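Local structure of ankyrin-repeat protein (Cryptosporidium parvum, 2W4S) at residues Leu11-Thr16 and Gln40-Ala45; Leu72-Val77 and Gln85-Ile90. The protein probably binds RNA through the domain described here, a helical module of the PHAX family of snRNA and snoRNA transport factors. All coordinates share one frame; numbering follows the deposited sequence.

Contact 1. Residues Leu11-Thr16 and Gln40-Ala45; sequences LNTIVT and QLYENA
I14 and Y42 mark the closest approach of two helical backbones, their CA atoms 6.4 Å apart. Segment 11-16 belongs to helix 6-18 and segment 40-45 to the long helix 24-50; each runs on in both directions beyond the contact. At Y42 the bond from CA to CB points at the partner helix, whereas at T13 and I14 it points along the flank, and the aromatic side chain meets a threonine methyl and an isoleucine. About 156 Å² of surface is buried, and no hydrogen bond crosses the gap.

Y42 touches with two parts of its side chain. Near the backbone, its CB lies 4.1 Å from CG1 of I14, the two side chains sliding past each other in opposite directions. Farther out, its CE2 comes 4.0 Å from CG2 of T13, and here the side chains cross at about a right angle. Both the methyl and CG1 of I14 meet the ring obliquely. The choice of threonine pays off through its first torsion (chi1 -65°): CG2 stands anti to the backbone N and offers a methyl to the ring, while OG1 hydrogen-bonds to the carbonyl O of I9, one turn earlier, and so is satisfied in a buried place. Tyrosine suits its place because its phenyl part fills the apolar gap between the helices and its hydroxyl emerges at the dimer interface, where it hydrogen-bonds to the hydroxyl of Y42 of the second subunit. T16 and E43 flank this link with hydrogen bonds to E43 and T16 of that subunit, respectively.

Within the chain, I14 also packs on I26 and S38 of helix 24-50, and L11 on I26 and I30. From segment 40-45, L41 and A45 reach helix 65-78, so helix 24-50 carries helix 6-18 on one flank and helix 65-78 on another.

Contact 2. Residues Leu72-Val77 and Gln85-Ile90; sequences LLKQLV and QEWNYI
W87 bridges the two arms of an antiparallel helical hairpin, reaching from helix 84-91 to L73, K74 and V77 on helix 65-78. Its CG is anti to the backbone N (chi1 166°), which carries the indole across toward the other arm with the six-membered ring leading. CG2 of V77 approaches this ring obliquely, 3.6 Å from CE3 of W87, and also lies 3.8 Å from CB of W87; a compact branched residue can thus fit against both the root and the ring of the tryptophan. One turn back, L73 meets the ring's edge, near its plane, with its CG 4.0 Å from CZ3 of W87.

The short connection between the helices turns the chain back, so that the axes of the two segments run at 155° and pass 10.7 Å apart. A large aromatic side chain is well suited to span such a separation, and the backbones come nearest at V77 and W87.

K74 takes part through its backbone and the base of its side chain: CZ3 of W87 lies 3.8 Å from CA of K74, and CB of K74 sits 3.7 Å from CH2 of W87, while the extended chain leads its amine away from the partner helix. Lysine suits this exposed margin, with apolar methylenes near the backbone and a charged end directed away. On the buried side, CD2 of L73 lies 4.1 Å from CG2 of I90, and I90 goes on to F25 of helix 24-50.

All three touching residues of contact 1 are buried in the assembly, the tyrosine partly by the second subunit; contact 2 is only partly buried, and no other chain of the assembly touches it. The two lie on opposite sides of the chain's centre, about 16 Å apart between their centres, and share no helix. They nevertheless meet where helix 24-50 packs on helix 65-78: CD2 of L41 is 3.6 Å from CD1 of L73, and L72 presses on L41 and A45. Each puts one aromatic among aliphatic groups, but the tyrosine adds a polar end for dimer pairing, whereas the tryptophan works by bulk beside a lysine at the surface.

Contact 1. Residues Leu11-Thr16 and Gln40-Ala45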
ATOM      1  N   LEU C  11      -7.092   5.128   2.707  1.00 27.89           N
ATOM      2  CA  LEU C  11      -6.575   6.345   3.308  1.00 28.07           C
ATOM      3  C   LEU C  11      -5.341   6.130   4.138  1.00 28.09           C
ATOM      4  O   LEU C  11      -4.302   6.746   3.849  1.00 28.63           O
ATOM      5  CB  LEU C  11      -7.646   7.025   4.173  1.00 28.26           C
ATOM      6  CG  LEU C  11      -7.284   8.314   4.923  1.00 28.70           C
ATOM      7  CD1 LEU C  11      -6.723   9.346   3.983  1.00 29.24           C
ATOM      8  CD2 LEU C  11      -8.514   8.858   5.616  1.00 29.25           C
ATOM      9  N   ASN C  12      -5.467   5.276   5.162  1.00 27.51           N
ATOM     10  CA  ASN C  12      -4.369   4.942   6.068  1.00 27.49           C
ATOM     11  C   ASN C  12      -3.232   4.211   5.392  1.00 27.99           C
ATOM     12  O   ASN C  12      -2.077   4.516   5.654  1.00 29.15           O
ATOM     13  CB  ASN C  12      -4.850   4.119   7.278  1.00 26.58           C
ATOM     14  CG  ASN C  12      -5.787   4.893   8.167  1.00 25.32           C
ATOM     15  OD1 ASN C  12      -5.935   6.104   8.026  1.00 26.38           O
ATOM     16  ND2 ASN C  12      -6.442   4.201   9.077  1.00 22.54           N
ATOM     17  N   THR C  13      -3.538   3.233   4.547  1.00 28.08           N
ATOM     18  CA  THR C  13      -2.487   2.582   3.786  1.00 28.53           C
ATOM     19  C   THR C  13      -1.641   3.609   3.024  1.00 28.90           C
ATOM     20  O   THR C  13      -0.407   3.583   3.118  1.00 28.53           O
ATOM     21  CB  THR C  13      -3.066   1.585   2.807  1.00 28.79           C
ATOM     22  OG1 THR C  13      -3.688   0.530   3.541  1.00 30.33           O
ATOM     23  CG2 THR C  13      -1.976   1.009   1.880  1.00 27.67           C
ATOM     24  N   ILE C  14      -2.293   4.494   2.265  1.00 28.73           N
ATOM     25  CA  ILE C  14      -1.561   5.472   1.468  1.00 29.87           C
ATOM     26  C   ILE C  14      -0.816   6.428   2.413  1.00 30.76           C
ATOM     27  O   ILE C  14       0.366   6.740   2.204  1.00 30.11           O
ATOM     28  CB  ILE C  14      -2.513   6.258   0.511  1.00 30.54           C
ATOM     29  CG1 ILE C  14      -3.259   5.273  -0.423  1.00 30.87           C
ATOM     30  CG2 ILE C  14      -1.767   7.316  -0.262  1.00 27.94           C
ATOM     31  CD1 ILE C  14      -4.149   5.920  -1.436  1.00 29.85           C
ATOM     32  N   VAL C  15      -1.509   6.873   3.467  1.00 31.30           N
ATOM     33  CA  VAL C  15      -0.910   7.797   4.429  1.00 31.71           C
ATOM     34  C   VAL C  15       0.366   7.217   5.045  1.00 31.85           C
ATOM     35  O   VAL C  15       1.401   7.894   5.065  1.00 32.62           O
ATOM     36  CB  VAL C  15      -1.923   8.251   5.526  1.00 32.29           C
ATOM     37  CG1 VAL C  15      -1.214   8.885   6.706  1.00 30.88           C
ATOM     38  CG2 VAL C  15      -2.943   9.234   4.941  1.00 32.54           C
ATOM     39  N   THR C  16       0.301   5.968   5.522  1.00 31.19           N
ATOM     40  CA  THR C  16       1.462   5.282   6.071  1.00 30.08           C
ATOM     41  C   THR C  16       2.528   5.027   5.004  1.00 30.67           C
ATOM     42  O   THR C  16       3.710   5.192   5.247  1.00 30.72           O
ATOM     43  CB  THR C  16       1.058   3.946   6.716  1.00 30.62           C
ATOM     44  OG1 THR C  16       0.202   4.187   7.840  1.00 28.75           O
ATOM     45  CG2 THR C  16       2.299   3.145   7.173  1.00 28.09           C
ATOM     46  N   GLN C  40      -3.908   2.919  -7.173  1.00 38.82           N
ATOM     47  CA  GLN C  40      -3.099   2.867  -8.413  1.00 39.26           C
ATOM     48  C   GLN C  40      -2.015   3.928  -8.444  1.00 37.91           C
ATOM     49  O   GLN C  40      -0.917   3.667  -8.934  1.00 38.38           O
ATOM     50  CB  GLN C  40      -3.955   3.011  -9.674  1.00 38.69           C
ATOM     51  CG  GLN C  40      -4.680   1.747 -10.105  1.00 40.81           C
ATOM     52  CD  GLN C  40      -5.562   1.944 -11.359  1.00 42.45           C
ATOM     53  OE1 GLN C  40      -6.661   1.369 -11.472  1.00 45.96           O
ATOM     54  NE2 GLN C  40      -5.079   2.762 -12.300  1.00 46.88           N
ATOM     55  N   LEU C  41      -2.325   5.118  -7.930  1.00 36.70           N
ATOM     56  CA  LEU C  41      -1.335   6.200  -7.829  1.00 35.43           C
ATOM     57  C   LEU C  41      -0.217   5.858  -6.800  1.00 34.80           C
ATOM     58  O   LEU C  41       0.968   6.142  -7.021  1.00 34.17           O
ATOM     59  CB  LEU C  41      -2.056   7.490  -7.442  1.00 35.12           C
ATOM     60  CG  LEU C  41      -1.612   8.883  -7.860  1.00 35.96           C
ATOM     61  CD1 LEU C  41      -1.389   9.007  -9.382  1.00 37.22           C
ATOM     62  CD2 LEU C  41      -2.696   9.824  -7.415  1.00 34.81           C
ATOM     63  N   TYR C  42      -0.623   5.260  -5.676  1.00 33.43           N
ATOM     64  CA  TYR C  42       0.292   4.880  -4.595  1.00 32.33           C
ATOM     65  C   TYR C  42       1.230   3.805  -5.116  1.00 32.21           C
ATOM     66  O   TYR C  42       2.452   3.899  -4.979  1.00 30.84           O
ATOM     67  CB  TYR C  42      -0.504   4.413  -3.371  1.00 30.93           C
ATOM     68  CG  TYR C  42       0.327   3.740  -2.313  1.00 29.78           C
ATOM     69  CD1 TYR C  42       1.438   4.368  -1.790  1.00 28.48           C
ATOM     70  CD2 TYR C  42      -0.005   2.477  -1.832  1.00 28.95           C
ATOM     71  CE1 TYR C  42       2.212   3.765  -0.842  1.00 28.82           C
ATOM     72  CE2 TYR C  42       0.777   1.845  -0.848  1.00 28.58           C
ATOM     73  CZ  TYR C  42       1.880   2.503  -0.364  1.00 28.49           C
ATOM     74  OH  TYR C  42       2.666   1.954   0.598  1.00 27.44           O
ATOM     75  N   GLU C  43       0.633   2.819  -5.783  1.00 33.15           N
ATOM     76  CA  GLU C  43       1.379   1.759  -6.441  1.00 34.12           C
ATOM     77  C   GLU C  43       2.381   2.277  -7.455  1.00 34.19           C
ATOM     78  O   GLU C  43       3.545   1.818  -7.467  1.00 34.41           O
ATOM     79  CB  GLU C  43       0.449   0.787  -7.145  1.00 34.63           C
ATOM     80  CG  GLU C  43       1.247  -0.301  -7.796  1.00 38.72           C
ATOM     81  CD  GLU C  43       0.463  -1.114  -8.783  1.00 45.36           C
ATOM     82  OE1 GLU C  43      -0.618  -0.658  -9.249  1.00 47.58           O
ATOM     83  OE2 GLU C  43       0.950  -2.231  -9.089  1.00 47.32           O
ATOM     84  N   ASN C  44       1.931   3.209  -8.306  1.00 34.13           N
ATOM     85  CA  ASN C  44       2.774   3.780  -9.352  1.00 34.06           C
ATOM     86  C   ASN C  44       3.936   4.539  -8.782  1.00 33.59           C
ATOM     87  O   ASN C  44       5.031   4.455  -9.314  1.00 34.01           O
ATOM     88  CB  ASN C  44       1.965   4.658 -10.302  1.00 35.12           C
ATOM     89  CG  ASN C  44       1.085   3.843 -11.238  1.00 37.57           C
ATOM     90  OD1 ASN C  44       1.458   2.744 -11.656  1.00 42.79           O
ATOM     91  ND2 ASN C  44      -0.109   4.357 -11.545  1.00 39.30           N
ATOM     92  N   ALA C  45       3.692   5.259  -7.686  1.00 33.31           N
ATOM     93  CA  ALA C  45       4.735   5.969  -6.926  1.00 33.24           C
ATOM     94  C   ALA C  45       5.738   4.979  -6.391  1.00 33.23           C
ATOM     95  O   ALA C  45       6.943   5.244  -6.410  1.00 33.22           O
ATOM     96  CB  ALA C  45       4.139   6.765  -5.773  1.00 32.56           C
TER

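Contact 2. Residues Leu72-Val77 and Gln85-Ile90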
ATOM      1  N   LEU C  72       2.952  12.625  -9.791  1.00 32.42           N
ATOM      2  CA  LEU C  72       2.047  11.712 -10.492  1.00 31.82           C
ATOM      3  C   LEU C  72       0.599  12.204 -10.534  1.00 31.46           C
ATOM      4  O   LEU C  72      -0.117  11.982 -11.499  1.00 30.92           O
ATOM      5  CB  LEU C  72       2.098  10.373  -9.799  1.00 31.87           C
ATOM      6  CG  LEU C  72       2.772   9.202 -10.501  1.00 32.22           C
ATOM      7  CD1 LEU C  72       3.680   9.642 -11.638  1.00 30.47           C
ATOM      8  CD2 LEU C  72       3.467   8.270  -9.480  1.00 27.50           C
ATOM      9  N   LEU C  73       0.193  12.858  -9.460  1.00 31.78           N
ATOM     10  CA  LEU C  73      -1.138  13.378  -9.284  1.00 32.27           C
ATOM     11  C   LEU C  73      -1.276  14.550 -10.234  1.00 32.47           C
ATOM     12  O   LEU C  73      -2.288  14.701 -10.918  1.00 32.13           O
ATOM     13  CB  LEU C  73      -1.273  13.820  -7.832  1.00 31.98           C
ATOM     14  CG  LEU C  73      -2.601  14.324  -7.281  1.00 33.80           C
ATOM     15  CD1 LEU C  73      -3.748  13.298  -7.471  1.00 34.85           C
ATOM     16  CD2 LEU C  73      -2.437  14.675  -5.795  1.00 33.29           C
ATOM     17  N   LYS C  74      -0.206  15.337 -10.310  1.00 32.57           N
ATOM     18  CA  LYS C  74      -0.147  16.466 -11.194  1.00 33.08           C
ATOM     19  C   LYS C  74      -0.161  16.005 -12.645  1.00 33.77           C
ATOM     20  O   LYS C  74      -0.658  16.730 -13.520  1.00 33.62           O
ATOM     21  CB  LYS C  74       1.093  17.313 -10.916  1.00 32.83           C
ATOM     22  CG  LYS C  74       1.195  18.528 -11.842  1.00 35.76           C
ATOM     23  CD  LYS C  74       2.338  19.458 -11.448  1.00 40.12           C
ATOM     24  CE  LYS C  74       2.221  20.786 -12.179  1.00 42.32           C
ATOM     25  NZ  LYS C  74       3.577  21.413 -12.357  1.00 44.76           N
ATOM     26  N   GLN C  75       0.371  14.801 -12.895  1.00 34.02           N
ATOM     27  CA  GLN C  75       0.271  14.186 -14.209  1.00 34.69           C
ATOM     28  C   GLN C  75      -1.170  13.823 -14.550  1.00 34.43           C
ATOM     29  O   GLN C  75      -1.545  13.816 -15.731  1.00 34.86           O
ATOM     30  CB  GLN C  75       1.207  12.973 -14.360  1.00 34.85           C
ATOM     31  CG  GLN C  75       2.660  13.377 -14.601  1.00 37.08           C
ATOM     32  CD  GLN C  75       2.788  14.465 -15.678  1.00 40.27           C
ATOM     33  OE1 GLN C  75       3.022  15.643 -15.379  1.00 41.26           O
ATOM     34  NE2 GLN C  75       2.622  14.070 -16.937  1.00 42.51           N
ATOM     35  N   LEU C  76      -1.992  13.590 -13.533  1.00 33.92           N
ATOM     36  CA  LEU C  76      -3.405  13.326 -13.793  1.00 34.04           C
ATOM     37  C   LEU C  76      -4.115  14.578 -14.316  1.00 33.46           C
ATOM     38  O   LEU C  76      -5.005  14.490 -15.173  1.00 33.20           O
ATOM     39  CB  LEU C  76      -4.106  12.711 -12.573  1.00 34.60           C
ATOM     40  CG  LEU C  76      -3.706  11.281 -12.145  1.00 34.29           C
ATOM     41  CD1 LEU C  76      -4.623  10.840 -11.020  1.00 35.32           C
ATOM     42  CD2 LEU C  76      -3.825  10.266 -13.255  1.00 35.24           C
ATOM     43  N   VAL C  77      -3.680  15.746 -13.845  1.00 33.17           N
ATOM     44  CA  VAL C  77      -4.218  17.028 -14.315  1.00 32.65           C
ATOM     45  C   VAL C  77      -3.756  17.303 -15.776  1.00 33.37           C
ATOM     46  O   VAL C  77      -4.513  17.809 -16.598  1.00 32.60           O
ATOM     47  CB  VAL C  77      -3.804  18.203 -13.371  1.00 32.42           C
ATOM     48  CG1 VAL C  77      -4.501  19.474 -13.763  1.00 32.64           C
ATOM     49  CG2 VAL C  77      -4.123  17.904 -11.920  1.00 31.28           C
ATOM     50  N   GLN C  85     -10.150  22.913 -11.074  1.00 31.09           N
ATOM     51  CA  GLN C  85     -10.914  23.052  -9.834  1.00 31.73           C
ATOM     52  C   GLN C  85     -10.654  21.910  -8.842  1.00 31.18           C
ATOM     53  O   GLN C  85     -10.430  22.168  -7.665  1.00 30.76           O
ATOM     54  CB  GLN C  85     -12.399  23.162 -10.128  1.00 31.74           C
ATOM     55  CG  GLN C  85     -12.955  24.564  -9.963  1.00 37.61           C
ATOM     56  CD  GLN C  85     -12.248  25.628 -10.824  1.00 42.57           C
ATOM     57  OE1 GLN C  85     -11.337  26.316 -10.342  1.00 44.97           O
ATOM     58  NE2 GLN C  85     -12.681  25.778 -12.089  1.00 42.58           N
ATOM     59  N   GLU C  86     -10.671  20.662  -9.309  1.00 30.68           N
ATOM     60  CA  GLU C  86     -10.391  19.547  -8.420  1.00 31.15           C
ATOM     61  C   GLU C  86      -8.960  19.570  -7.882  1.00 30.84           C
ATOM     62  O   GLU C  86      -8.709  19.198  -6.742  1.00 30.25           O
ATOM     63  CB  GLU C  86     -10.711  18.204  -9.082  1.00 31.66           C
ATOM     64  CG  GLU C  86     -12.199  17.977  -9.251  1.00 31.79           C
ATOM     65  CD  GLU C  86     -12.527  16.756 -10.088  1.00 33.35           C
ATOM     66  OE1 GLU C  86     -11.665  16.226 -10.802  1.00 34.09           O
ATOM     67  OE2 GLU C  86     -13.676  16.304 -10.017  1.00 36.73           O
ATOM     68  N   TRP C  87      -8.027  20.028  -8.698  1.00 31.03           N
ATOM     69  CA  TRP C  87      -6.635  20.107  -8.275  1.00 31.68           C
ATOM     70  C   TRP C  87      -6.432  21.146  -7.160  1.00 31.06           C
ATOM     71  O   TRP C  87      -5.633  20.955  -6.257  1.00 31.08           O
ATOM     72  CB  TRP C  87      -5.769  20.370  -9.505  1.00 32.51           C
ATOM     73  CG  TRP C  87      -4.332  20.807  -9.296  1.00 33.47           C
ATOM     74  CD1 TRP C  87      -3.835  22.060  -9.506  1.00 33.41           C
ATOM     75  CD2 TRP C  87      -3.217  19.995  -8.886  1.00 33.95           C
ATOM     76  NE1 TRP C  87      -2.493  22.086  -9.256  1.00 33.99           N
ATOM     77  CE2 TRP C  87      -2.078  20.838  -8.866  1.00 34.29           C
ATOM     78  CE3 TRP C  87      -3.064  18.639  -8.556  1.00 34.36           C
ATOM     79  CZ2 TRP C  87      -0.781  20.372  -8.521  1.00 35.16           C
ATOM     80  CZ3 TRP C  87      -1.751  18.156  -8.215  1.00 34.98           C
ATOM     81  CH2 TRP C  87      -0.639  19.026  -8.195  1.00 34.11           C
ATOM     82  N   ASN C  88      -7.164  22.239  -7.242  1.00 30.68           N
ATOM     83  CA  ASN C  88      -7.144  23.268  -6.238  1.00 30.65           C
ATOM     84  C   ASN C  88      -7.795  22.818  -4.931  1.00 30.99           C
ATOM     85  O   ASN C  88      -7.302  23.169  -3.860  1.00 31.10           O
ATOM     86  CB  ASN C  88      -7.801  24.538  -6.778  1.00 30.07           C
ATOM     87  CG  ASN C  88      -6.834  25.396  -7.570  1.00 30.75           C
ATOM     88  OD1 ASN C  88      -6.347  26.400  -7.064  1.00 32.57           O
ATOM     89  ND2 ASN C  88      -6.530  24.999  -8.811  1.00 29.51           N
ATOM     90  N   TYR C  89      -8.882  22.045  -5.008  1.00 31.03           N
ATOM     91  CA  TYR C  89      -9.532  21.528  -3.806  1.00 31.77           C
ATOM     92  C   TYR C  89      -8.558  20.634  -3.044  1.00 32.98           C
ATOM     93  O   TYR C  89      -8.392  20.805  -1.829  1.00 33.09           O
ATOM     94  CB  TYR C  89     -10.839  20.788  -4.132  1.00 31.57           C
ATOM     95  CG  TYR C  89     -11.381  19.911  -3.010  1.00 31.99           C
ATOM     96  CD1 TYR C  89     -11.997  20.466  -1.870  1.00 32.94           C
ATOM     97  CD2 TYR C  89     -11.284  18.512  -3.085  1.00 33.52           C
ATOM     98  CE1 TYR C  89     -12.508  19.641  -0.832  1.00 32.53           C
ATOM     99  CE2 TYR C  89     -11.795  17.675  -2.053  1.00 32.06           C
ATOM    100  CZ  TYR C  89     -12.402  18.250  -0.943  1.00 32.76           C
ATOM    101  OH  TYR C  89     -12.874  17.423   0.056  1.00 34.21           O
ATOM    102  N   ILE C  90      -7.912  19.705  -3.772  1.00 33.61           N
ATOM    103  CA  ILE C  90      -6.934  18.776  -3.219  1.00 34.47           C
ATOM    104  C   ILE C  90      -5.765  19.498  -2.542  1.00 36.01           C
ATOM    105  O   ILE C  90      -5.384  19.134  -1.427  1.00 36.40           O
ATOM    106  CB  ILE C  90      -6.384  17.794  -4.305  1.00 34.25           C
ATOM    107  CG1 ILE C  90      -7.403  16.707  -4.645  1.00 32.08           C
ATOM    108  CG2 ILE C  90      -5.121  17.118  -3.844  1.00 33.57           C
ATOM    109  CD1 ILE C  90      -7.155  16.065  -5.982  1.00 29.50           C
TER